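Local coordinates for protein S-adenosyl-L-methionine-dependent 2-deoxy-scyllo-inosamine dehydrogenase (Bacillus circulans, PDB 4M7S) that catalyses the radical S-adenosyl-L-methionine-dependent two-electron oxidation of 2-deoxy-scyllo-inosamine to amino-dideoxy-scyllo-inosose in butirosin biosynthesis, using two [4Fe-4S] clusters, at residues 186-197 and 210-218; 3-14 and 173-181. All blocks are in the same frame, centred on the assembly; numbering follows the deposited sequence.

Contact 1 of 2, residues 186-197 and 210-218. With SF4 (iron/sulfur cluster), chain B.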
loop_
_atom_site.group_PDB
_atom_site.type_symbol
_atom_site.label_atom_id
_atom_site.label_comp_id
_atom_site.label_asym_id
_atom_site.label_seq_id
_atom_site.Cartn_x
_atom_site.Cartn_y
_atom_site.Cartn_z
ATOM N N PRO A 186 -3.421 4.518 7.715
ATOM C CA PRO A 186 -2.700 5.706 7.255
ATOM C C PRO A 186 -1.275 5.398 6.829
ATOM O O PRO A 186 -0.587 6.306 6.373
ATOM C CB PRO A 186 -2.668 6.583 8.512
ATOM C CG PRO A 186 -2.581 5.605 9.621
ATOM C CD PRO A 186 -3.440 4.431 9.188
ATOM N N CYS A 187 -0.839 4.143 6.966
ATOM C CA CYS A 187 0.563 3.804 6.728
ATOM C C CYS A 187 0.836 2.304 6.528
ATOM O O CYS A 187 0.109 1.453 7.041
ATOM C CB CYS A 187 1.413 4.291 7.893
ATOM S SG CYS A 187 3.090 3.700 7.777
ATOM N N PHE A 188 1.900 1.999 5.794
ATOM C CA PHE A 188 2.257 0.612 5.471
ATOM C C PHE A 188 2.849 -0.085 6.695
ATOM O O PHE A 188 3.031 -1.305 6.703
ATOM C CB PHE A 188 3.291 0.599 4.343
ATOM C CG PHE A 188 4.443 1.533 4.584
ATOM C CD1 PHE A 188 5.504 1.159 5.407
ATOM C CD2 PHE A 188 4.447 2.805 4.025
ATOM C CE1 PHE A 188 6.554 2.032 5.658
ATOM C CE2 PHE A 188 5.495 3.678 4.264
ATOM C CZ PHE A 188 6.553 3.290 5.084
ATOM N N GLU A 189 3.173 0.704 7.718
ATOM C CA GLU A 189 3.731 0.188 8.966
ATOM C C GLU A 189 2.663 -0.407 9.882
ATOM O O GLU A 189 2.962 -1.243 10.735
ATOM C CB GLU A 189 4.459 1.306 9.724
ATOM C CG GLU A 189 5.767 1.772 9.098
ATOM C CD GLU A 189 6.934 0.845 9.409
ATOM O OE1 GLU A 189 6.955 0.237 10.501
ATOM O OE2 GLU A 189 7.836 0.727 8.557
ATOM N N ASP A 190 1.418 0.027 9.707
ATOM C CA ASP A 190 0.340 -0.336 10.625
ATOM C C ASP A 190 -0.160 -1.784 10.443
ATOM O O ASP A 190 -1.353 -2.018 10.236
ATOM C CB ASP A 190 -0.825 0.640 10.460
ATOM C CG ASP A 190 -1.753 0.633 11.653
ATOM O OD1 ASP A 190 -1.395 0.011 12.687
ATOM O OD2 ASP A 190 -2.831 1.254 11.555
ATOM N N PHE A 191 0.744 -2.753 10.553
ATOM C CA PHE A 191 0.397 -4.166 10.389
ATOM C C PHE A 191 -0.638 -4.617 11.409
ATOM O O PHE A 191 -1.447 -5.502 11.150
ATOM C CB PHE A 191 1.636 -5.058 10.537
ATOM C CG PHE A 191 1.311 -6.528 10.641
ATOM C CD1 PHE A 191 1.079 -7.280 9.499
ATOM C CD2 PHE A 191 1.223 -7.149 11.877
ATOM C CE1 PHE A 191 0.780 -8.633 9.589
ATOM C CE2 PHE A 191 0.916 -8.499 11.973
ATOM C CZ PHE A 191 0.694 -9.241 10.825
ATOM N N ASN A 192 -0.584 -4.021 12.592
ATOM C CA ASN A 192 -1.512 -4.387 13.657
ATOM C C ASN A 192 -2.809 -3.578 13.618
ATOM O O ASN A 192 -3.675 -3.743 14.481
ATOM C CB ASN A 192 -0.834 -4.265 15.021
ATOM C CG ASN A 192 0.094 -5.427 15.310
ATOM O OD1 ASN A 192 -0.231 -6.579 15.021
ATOM N ND2 ASN A 192 1.258 -5.132 15.879
ATOM N N GLN A 193 -2.925 -2.713 12.615
ATOM C CA GLN A 193 -4.123 -1.893 12.409
ATOM C C GLN A 193 -4.508 -1.133 13.678
ATOM O O GLN A 193 -5.643 -1.215 14.150
ATOM C CB GLN A 193 -5.286 -2.762 11.901
ATOM C CG GLN A 193 -4.882 -3.716 10.758
ATOM C CD GLN A 193 -6.080 -4.379 10.077
ATOM O OE1 GLN A 193 -7.192 -3.852 10.110
ATOM N NE2 GLN A 193 -5.852 -5.542 9.456
ATOM N N LYS A 194 -3.539 -0.413 14.238
ATOM C CA LYS A 194 -3.782 0.437 15.392
ATOM C C LYS A 194 -4.574 1.677 14.991
ATOM O O LYS A 194 -5.260 2.276 15.814
ATOM C CB LYS A 194 -2.455 0.871 16.022
ATOM C CG LYS A 194 -1.601 -0.264 16.580
ATOM C CD LYS A 194 -0.161 0.191 16.733
ATOM C CE LYS A 194 0.721 -0.896 17.315
ATOM N NZ LYS A 194 2.077 -0.354 17.613
HETATM N N MSE A 195 -4.458 2.063 13.727
HETATM C CA MSE A 195 -5.036 3.314 13.253
HETATM C C MSE A 195 -6.018 3.058 12.109
HETATM O O MSE A 195 -5.812 3.529 10.995
HETATM C CB MSE A 195 -3.924 4.248 12.775
HETATM C CG MSE A 195 -4.091 5.693 13.185
HETATM SE SE MSE A 195 -4.262 5.909 15.118
HETATM C CE MSE A 195 -2.490 5.300 15.650
ATOM N N VAL A 196 -7.074 2.300 12.379
ATOM C CA VAL A 196 -8.115 2.078 11.382
ATOM C C VAL A 196 -8.916 3.370 11.244
ATOM O O VAL A 196 -9.472 3.866 12.224
ATOM C CB VAL A 196 -9.046 0.930 11.775
ATOM C CG1 VAL A 196 -10.213 0.830 10.777
ATOM C CG2 VAL A 196 -8.266 -0.381 11.819
HETATM N N MSE A 197 -8.930 3.921 10.034
HETATM C CA MSE A 197 -9.551 5.218 9.775
HETATM C C MSE A 197 -10.996 5.047 9.319
HETATM O O MSE A 197 -11.810 5.958 9.424
HETATM C CB MSE A 197 -8.735 5.976 8.728
HETATM C CG MSE A 197 -7.295 6.219 9.169
HETATM SE SE MSE A 197 -7.278 7.410 10.697
HETATM C CE MSE A 197 -5.376 7.880 10.662
ATOM N N HIS A 210 -10.789 12.124 4.407
ATOM C CA HIS A 210 -11.030 13.479 4.904
ATOM C C HIS A 210 -11.766 13.541 6.243
ATOM O O HIS A 210 -12.202 14.616 6.647
ATOM C CB HIS A 210 -11.823 14.308 3.874
ATOM C CG HIS A 210 -11.052 14.634 2.635
ATOM N ND1 HIS A 210 -11.239 13.965 1.441
ATOM C CD2 HIS A 210 -10.084 15.554 2.401
ATOM C CE1 HIS A 210 -10.422 14.460 0.529
ATOM N NE2 HIS A 210 -9.710 15.424 1.086
ATOM N N ASN A 211 -11.939 12.414 6.930
ATOM C CA ASN A 211 -12.621 12.497 8.226
ATOM C C ASN A 211 -11.709 13.124 9.291
ATOM O O ASN A 211 -10.498 13.272 9.075
ATOM C CB ASN A 211 -13.223 11.145 8.675
ATOM C CG ASN A 211 -12.170 10.092 8.990
ATOM O OD1 ASN A 211 -11.031 10.414 9.331
ATOM N ND2 ASN A 211 -12.558 8.817 8.893
ATOM N N ASP A 212 -12.294 13.486 10.427
ATOM C CA ASP A 212 -11.560 14.135 11.507
ATOM C C ASP A 212 -10.322 13.346 11.948
ATOM O O ASP A 212 -9.247 13.919 12.127
ATOM C CB ASP A 212 -12.485 14.372 12.702
ATOM C CG ASP A 212 -12.217 15.697 13.395
ATOM O OD1 ASP A 212 -11.157 16.310 13.122
ATOM O OD2 ASP A 212 -13.061 16.125 14.217
ATOM N N LYS A 213 -10.474 12.034 12.106
ATOM C CA LYS A 213 -9.389 11.198 12.613
ATOM C C LYS A 213 -8.188 11.161 11.662
ATOM O O LYS A 213 -7.038 11.310 12.091
ATOM C CB LYS A 213 -9.898 9.781 12.894
ATOM C CG LYS A 213 -8.958 8.913 13.727
ATOM C CD LYS A 213 -9.537 7.508 13.889
ATOM C CE LYS A 213 -8.523 6.534 14.471
ATOM N NZ LYS A 213 -9.138 5.205 14.739
ATOM N N PHE A 214 -8.452 10.972 10.374
ATOM C CA PHE A 214 -7.383 10.915 9.383
ATOM C C PHE A 214 -6.749 12.295 9.210
ATOM O O PHE A 214 -5.530 12.427 9.153
ATOM C CB PHE A 214 -7.924 10.407 8.046
ATOM C CG PHE A 214 -6.959 9.529 7.288
ATOM C CD1 PHE A 214 -5.588 9.764 7.336
ATOM C CD2 PHE A 214 -7.423 8.464 6.543
ATOM C CE1 PHE A 214 -4.700 8.961 6.631
ATOM C CE2 PHE A 214 -6.544 7.630 5.842
ATOM C CZ PHE A 214 -5.185 7.876 5.880
ATOM N N THR A 215 -7.589 13.323 9.137
ATOM C CA THR A 215 -7.122 14.694 8.949
ATOM C C THR A 215 -6.224 15.181 10.085
ATOM O O THR A 215 -5.167 15.772 9.848
ATOM C CB THR A 215 -8.312 15.648 8.760
ATOM O OG1 THR A 215 -9.035 15.250 7.585
ATOM C CG2 THR A 215 -7.839 17.080 8.612
ATOM N N SER A 216 -6.644 14.940 11.321
ATOM C CA SER A 216 -5.837 15.370 12.454
ATOM C C SER A 216 -4.563 14.531 12.547
ATOM O O SER A 216 -3.508 15.040 12.919
ATOM C CB SER A 216 -6.634 15.310 13.757
ATOM O OG SER A 216 -7.037 13.992 14.050
ATOM N N PHE A 217 -4.654 13.252 12.183
ATOM C CA PHE A 217 -3.486 12.377 12.250
ATOM C C PHE A 217 -2.410 12.867 11.294
ATOM O O PHE A 217 -1.248 12.984 11.670
ATOM C CB PHE A 217 -3.859 10.923 11.929
ATOM C CG PHE A 217 -2.720 9.947 12.089
ATOM C CD1 PHE A 217 -2.257 9.598 13.352
ATOM C CD2 PHE A 217 -2.124 9.364 10.977
ATOM C CE1 PHE A 217 -1.214 8.690 13.503
ATOM C CE2 PHE A 217 -1.086 8.448 11.121
ATOM C CZ PHE A 217 -0.629 8.117 12.381
ATOM N N ARG A 218 -2.790 13.160 10.052
ATOM C CA ARG A 218 -1.788 13.549 9.068
ATOM C C ARG A 218 -1.223 14.935 9.392
ATOM O O ARG A 218 -0.053 15.207 9.125
ATOM C CB ARG A 218 -2.317 13.448 7.624
ATOM C CG ARG A 218 -3.089 14.649 7.124
ATOM C CD ARG A 218 -3.429 14.485 5.640
ATOM N NE ARG A 218 -4.033 13.185 5.371
ATOM C CZ ARG A 218 -5.344 12.962 5.328
ATOM N NH1 ARG A 218 -6.197 13.955 5.513
ATOM N NH2 ARG A 218 -5.804 11.745 5.085
HETATM FE FE1 SF4 B . 6.221 5.579 10.939
HETATM FE FE2 SF4 B . 3.941 6.792 11.681
HETATM FE FE3 SF4 B . 4.020 5.255 9.490
HETATM FE FE4 SF4 B . 5.191 7.644 9.521
HETATM S S1 SF4 B . 2.922 7.272 9.672
HETATM S S2 SF4 B . 6.114 5.728 8.655
HETATM S S3 SF4 B . 6.022 7.746 11.656
HETATM S S4 SF4 B . 4.306 4.498 11.643
#

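Contact 2 of 2, residues 3-14 and 173-181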
loop_
_atom_site.group_PDB
_atom_site.type_symbol
_atom_site.label_atom_id
_atom_site.label_comp_id
_atom_site.label_asym_id
_atom_site.label_seq_id
_atom_site.Cartn_x
_atom_site.Cartn_y
_atom_site.Cartn_z
ATOM N N LYS A 3 -5.194 17.543 0.032
ATOM C CA LYS A 3 -4.664 16.758 -1.082
ATOM C C LYS A 3 -5.008 15.265 -0.963
ATOM O O LYS A 3 -4.788 14.649 0.083
ATOM C CB LYS A 3 -3.150 16.962 -1.174
ATOM C CG LYS A 3 -2.422 15.980 -2.067
ATOM C CD LYS A 3 -0.921 16.011 -1.802
ATOM C CE LYS A 3 -0.229 14.785 -2.390
ATOM N NZ LYS A 3 -0.719 13.504 -1.790
ATOM N N LEU A 4 -5.550 14.688 -2.034
ATOM C CA LEU A 4 -5.853 13.258 -2.054
ATOM C C LEU A 4 -4.558 12.458 -1.960
ATOM O O LEU A 4 -3.488 12.958 -2.316
ATOM C CB LEU A 4 -6.594 12.886 -3.340
ATOM C CG LEU A 4 -7.301 11.525 -3.393
ATOM C CD1 LEU A 4 -8.538 11.532 -2.495
ATOM C CD2 LEU A 4 -7.672 11.138 -4.825
ATOM N N PHE A 5 -4.651 11.219 -1.483
ATOM C CA PHE A 5 -3.495 10.328 -1.461
ATOM C C PHE A 5 -2.933 10.168 -2.873
ATOM O O PHE A 5 -3.671 10.237 -3.853
ATOM C CB PHE A 5 -3.868 8.964 -0.872
ATOM C CG PHE A 5 -5.181 8.423 -1.374
ATOM C CD1 PHE A 5 -5.243 7.694 -2.556
ATOM C CD2 PHE A 5 -6.350 8.639 -0.659
ATOM C CE1 PHE A 5 -6.455 7.208 -3.022
ATOM C CE2 PHE A 5 -7.561 8.152 -1.111
ATOM C CZ PHE A 5 -7.616 7.436 -2.299
ATOM N N SER A 6 -1.623 9.972 -2.974
ATOM C CA SER A 6 -0.988 9.824 -4.272
ATOM C C SER A 6 -0.691 8.350 -4.539
ATOM O O SER A 6 -0.448 7.954 -5.678
ATOM C CB SER A 6 0.294 10.657 -4.341
ATOM O OG SER A 6 1.273 10.133 -3.466
HETATM N N MSE A 7 -0.722 7.544 -3.479
HETATM C CA MSE A 7 -0.508 6.099 -3.575
HETATM C C MSE A 7 -1.551 5.397 -2.720
HETATM O O MSE A 7 -1.845 5.829 -1.595
HETATM C CB MSE A 7 0.908 5.713 -3.120
HETATM C CG MSE A 7 1.077 4.218 -2.743
HETATM SE SE MSE A 7 1.053 2.922 -4.243
HETATM C CE MSE A 7 2.916 3.119 -4.818
ATOM N N ILE A 8 -2.147 4.342 -3.262
ATOM C CA ILE A 8 -3.022 3.502 -2.460
ATOM C C ILE A 8 -2.544 2.057 -2.544
ATOM O O ILE A 8 -2.292 1.545 -3.640
ATOM C CB ILE A 8 -4.507 3.627 -2.868
ATOM C CG1 ILE A 8 -5.366 2.672 -2.036
ATOM C CG2 ILE A 8 -4.706 3.355 -4.364
ATOM C CD1 ILE A 8 -6.832 3.023 -2.057
ATOM N N GLU A 9 -2.404 1.415 -1.382
ATOM C CA GLU A 9 -1.937 0.035 -1.305
ATOM C C GLU A 9 -3.111 -0.847 -0.953
ATOM O O GLU A 9 -3.752 -0.633 0.078
ATOM C CB GLU A 9 -0.881 -0.124 -0.208
ATOM C CG GLU A 9 0.549 -0.017 -0.665
ATOM C CD GLU A 9 1.526 -0.255 0.469
ATOM O OE1 GLU A 9 1.278 -1.174 1.273
ATOM O OE2 GLU A 9 2.526 0.484 0.563
ATOM N N VAL A 10 -3.390 -1.837 -1.798
ATOM C CA VAL A 10 -4.557 -2.694 -1.613
ATOM C C VAL A 10 -4.141 -4.132 -1.290
ATOM O O VAL A 10 -3.481 -4.796 -2.097
ATOM C CB VAL A 10 -5.443 -2.674 -2.856
ATOM C CG1 VAL A 10 -6.756 -3.398 -2.594
ATOM C CG2 VAL A 10 -5.731 -1.227 -3.273
ATOM N N GLU A 11 -4.529 -4.613 -0.113
ATOM C CA GLU A 11 -4.251 -5.994 0.269
ATOM C C GLU A 11 -5.218 -6.952 -0.437
ATOM O O GLU A 11 -6.163 -7.461 0.178
ATOM C CB GLU A 11 -4.365 -6.152 1.789
ATOM C CG GLU A 11 -3.717 -7.410 2.349
ATOM C CD GLU A 11 -3.857 -7.516 3.861
ATOM O OE1 GLU A 11 -4.850 -6.978 4.418
ATOM O OE2 GLU A 11 -2.965 -8.132 4.487
ATOM N N VAL A 12 -4.990 -7.204 -1.725
ATOM C CA VAL A 12 -5.874 -8.114 -2.474
ATOM C C VAL A 12 -5.759 -9.563 -1.976
ATOM O O VAL A 12 -6.629 -10.393 -2.229
ATOM C CB VAL A 12 -5.659 -8.019 -4.001
ATOM C CG1 VAL A 12 -5.839 -6.573 -4.462
ATOM C CG2 VAL A 12 -4.268 -8.537 -4.392
ATOM N N ASN A 13 -4.677 -9.867 -1.266
ATOM C CA ASN A 13 -4.611 -11.118 -0.524
ATOM C C ASN A 13 -3.621 -10.986 0.619
ATOM O O ASN A 13 -2.643 -10.249 0.514
ATOM C CB ASN A 13 -4.246 -12.289 -1.433
ATOM C CG ASN A 13 -2.797 -12.283 -1.827
ATOM O OD1 ASN A 13 -2.357 -11.405 -2.571
ATOM N ND2 ASN A 13 -2.035 -13.267 -1.337
ATOM N N SER A 14 -3.865 -11.708 1.706
ATOM C CA SER A 14 -3.109 -11.473 2.940
ATOM C C SER A 14 -1.974 -12.472 3.168
ATOM O O SER A 14 -1.108 -12.245 4.008
ATOM C CB SER A 14 -4.057 -11.516 4.130
ATOM O OG SER A 14 -4.660 -12.794 4.219
ATOM N N SER A 173 -0.044 11.695 4.648
ATOM C CA SER A 173 -0.494 12.723 3.711
ATOM C C SER A 173 -0.531 12.229 2.258
ATOM O O SER A 173 -1.101 12.898 1.381
ATOM C CB SER A 173 0.404 13.955 3.797
ATOM O OG SER A 173 0.444 14.458 5.115
ATOM N N ASN A 174 0.101 11.085 2.004
ATOM C CA ASN A 174 0.286 10.593 0.634
ATOM C C ASN A 174 -0.245 9.189 0.366
ATOM O O ASN A 174 -0.439 8.795 -0.784
ATOM C CB ASN A 174 1.775 10.608 0.269
ATOM C CG ASN A 174 2.319 12.004 0.124
ATOM O OD1 ASN A 174 1.796 12.800 -0.651
ATOM N ND2 ASN A 174 3.362 12.319 0.885
ATOM N N LEU A 175 -0.462 8.431 1.428
ATOM C CA LEU A 175 -0.678 6.996 1.290
ATOM C C LEU A 175 -1.914 6.567 2.051
ATOM O O LEU A 175 -2.100 6.938 3.217
ATOM C CB LEU A 175 0.553 6.255 1.832
ATOM C CG LEU A 175 0.783 4.744 1.692
ATOM C CD1 LEU A 175 0.586 4.041 3.022
ATOM C CD2 LEU A 175 -0.082 4.121 0.602
ATOM N N ALA A 176 -2.771 5.803 1.378
ATOM C CA ALA A 176 -3.833 5.064 2.045
ATOM C C ALA A 176 -3.564 3.571 1.865
ATOM O O ALA A 176 -3.161 3.136 0.780
ATOM C CB ALA A 176 -5.201 5.432 1.458
ATOM N N VAL A 177 -3.798 2.788 2.917
ATOM C CA VAL A 177 -3.735 1.340 2.813
ATOM C C VAL A 177 -5.133 0.783 2.989
ATOM O O VAL A 177 -5.853 1.216 3.880
ATOM C CB VAL A 177 -2.829 0.725 3.905
ATOM C CG1 VAL A 177 -2.844 -0.806 3.822
ATOM C CG2 VAL A 177 -1.412 1.229 3.761
ATOM N N VAL A 178 -5.516 -0.173 2.141
ATOM C CA VAL A 178 -6.788 -0.882 2.286
ATOM C C VAL A 178 -6.493 -2.375 2.516
ATOM O O VAL A 178 -5.856 -3.015 1.682
ATOM C CB VAL A 178 -7.649 -0.718 1.018
ATOM C CG1 VAL A 178 -8.950 -1.527 1.124
ATOM C CG2 VAL A 178 -7.930 0.750 0.740
ATOM N N THR A 179 -6.938 -2.917 3.650
ATOM C CA THR A 179 -6.655 -4.295 4.022
ATOM C C THR A 179 -7.638 -5.232 3.343
ATOM O O THR A 179 -8.579 -4.764 2.680
ATOM C CB THR A 179 -6.754 -4.505 5.541
ATOM O OG1 THR A 179 -8.126 -4.398 5.947
ATOM C CG2 THR A 179 -5.893 -3.465 6.289
ATOM N N VAL A 180 -7.439 -6.543 3.520
ATOM C CA VAL A 180 -8.271 -7.532 2.822
ATOM C C VAL A 180 -9.733 -7.362 3.147
ATOM O O VAL A 180 -10.588 -7.698 2.334
ATOM C CB VAL A 180 -7.959 -9.006 3.187
ATOM C CG1 VAL A 180 -7.336 -9.735 2.010
ATOM C CG2 VAL A 180 -7.148 -9.127 4.467
ATOM N N LEU A 181 -10.010 -6.883 4.358
ATOM C CA LEU A 181 -11.382 -6.758 4.829
ATOM C C LEU A 181 -11.907 -5.327 4.682
ATOM O O LEU A 181 -13.002 -5.009 5.148
ATOM C CB LEU A 181 -11.507 -7.255 6.272
ATOM C CG LEU A 181 -11.179 -8.737 6.482
ATOM C CD1 LEU A 181 -11.293 -9.115 7.948
ATOM C CD2 LEU A 181 -12.090 -9.621 5.628
HETATM O O HOH W 1 -2.912 15.012 1.991
#

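Contact 1 of 2, residues 186-197 and 210-218
M197 lies across the ring of F214 at about a right angle, its CG over one face and 3.5 Å from CD2 of F214. A bend at chi2 (-66°) carries the selenomethionine chain on, so that methyl CE ends 3.6 Å from CD2 of F217 while SE keeps an oblique Met-aromatic contact with F214. The unbranched, flexible chain thus serves two rings one helical turn apart. M195, also selenomethionine, puts CG over the centre of one face of the F217 ring, and rigid P186 touches both rings, CB 3.6 Å from F214 CE1 and CG 3.5 Å from F217 CE2. This is the cluster-binding SPASM-type domain of a radical SAM enzyme: just after P186, C187 SG binds iron FE3 of the second cluster at 2.5 Å and also accepts a hydrogen bond from E189 N. At the helix start N211 works both ways. Its OD1 N-caps the helix, accepting from F214 N nearly along the C=O axis, while its ND2 donates to M197 O at 3.0 Å. K213, extended beyond CG, runs its methylenes past M197 SE and delivers NZ to V196 O at 2.9 Å.

Contact 2 of 2, residues 3-14 and 173-181
The methyl of A176 sits over one face of the F5 ring, offset toward its rim, with CB 4.0 Å from CD2 of F5; L4 CG lies over the opposite face. A residue as small as alanine suits this place, since the ring and W209 of helix 205-209 both come up against it. Further along the same side of the sheet, I8 is extended, with CG1 anti to the backbone N (chi1 177°), and its CD1 reaches 3.8 Å from CG2 of V178. The branched chains of I8 and V178 pack between the sheet and I205 of helix 205-209, with L48 of helix 38-50 on I8. On the other side, L175 and M7 lie side by side and point the same way, CD2 of L175 resting 3.5 Å from CG of M7, whereas V177 lies beside E9, its CG2 near CB of E9.

The strands beneath run parallel, their axes 15° apart, and backbone hydrogen bonds alternate between them from M7 O onward, ending with E11 N to V178 O at 2.7 Å, almost straight. At one end N174 O takes both S6 N and M7 N, and N174 OD1 receives K3 NZ at 2.8 Å; its ND2 turns to Q241. At the other, the extended chain of E11 brings OE1 to V180 N at 2.8 Å, on the anti side of the carboxylate, with CG2 of V180 pressed close to that oxygen.

Strand 7-10 is the first strand of the parallel sheet of the AdoMet radical fold, and strand 175-178 pairs with its edge, joining that sheet to the antiparallel strands of the auxiliary cluster domain.

How the contacts relate
Contact 2 is buried near the middle of the chain and ties segments 159 residues apart, whereas contact 1, partly buried and farther out, closes a short excursion within the auxiliary cluster domain. Main-chain bonding between parallel strands dominates contact 2, with mainly aliphatic side chains on its two faces and polar bonds at its ends; contact 1 relies on selenomethionines, proline and phenylalanine rings, with side chains bonding to loop carbonyls. They follow one another along the chain and share no segment, yet they touch: L175 CD1 lies 3.7 Å from C187 CA, and V177 CG2 packs near C187 O. W209 of helix 205-209 meets F214 of contact 1 and F5 and A176 of contact 2.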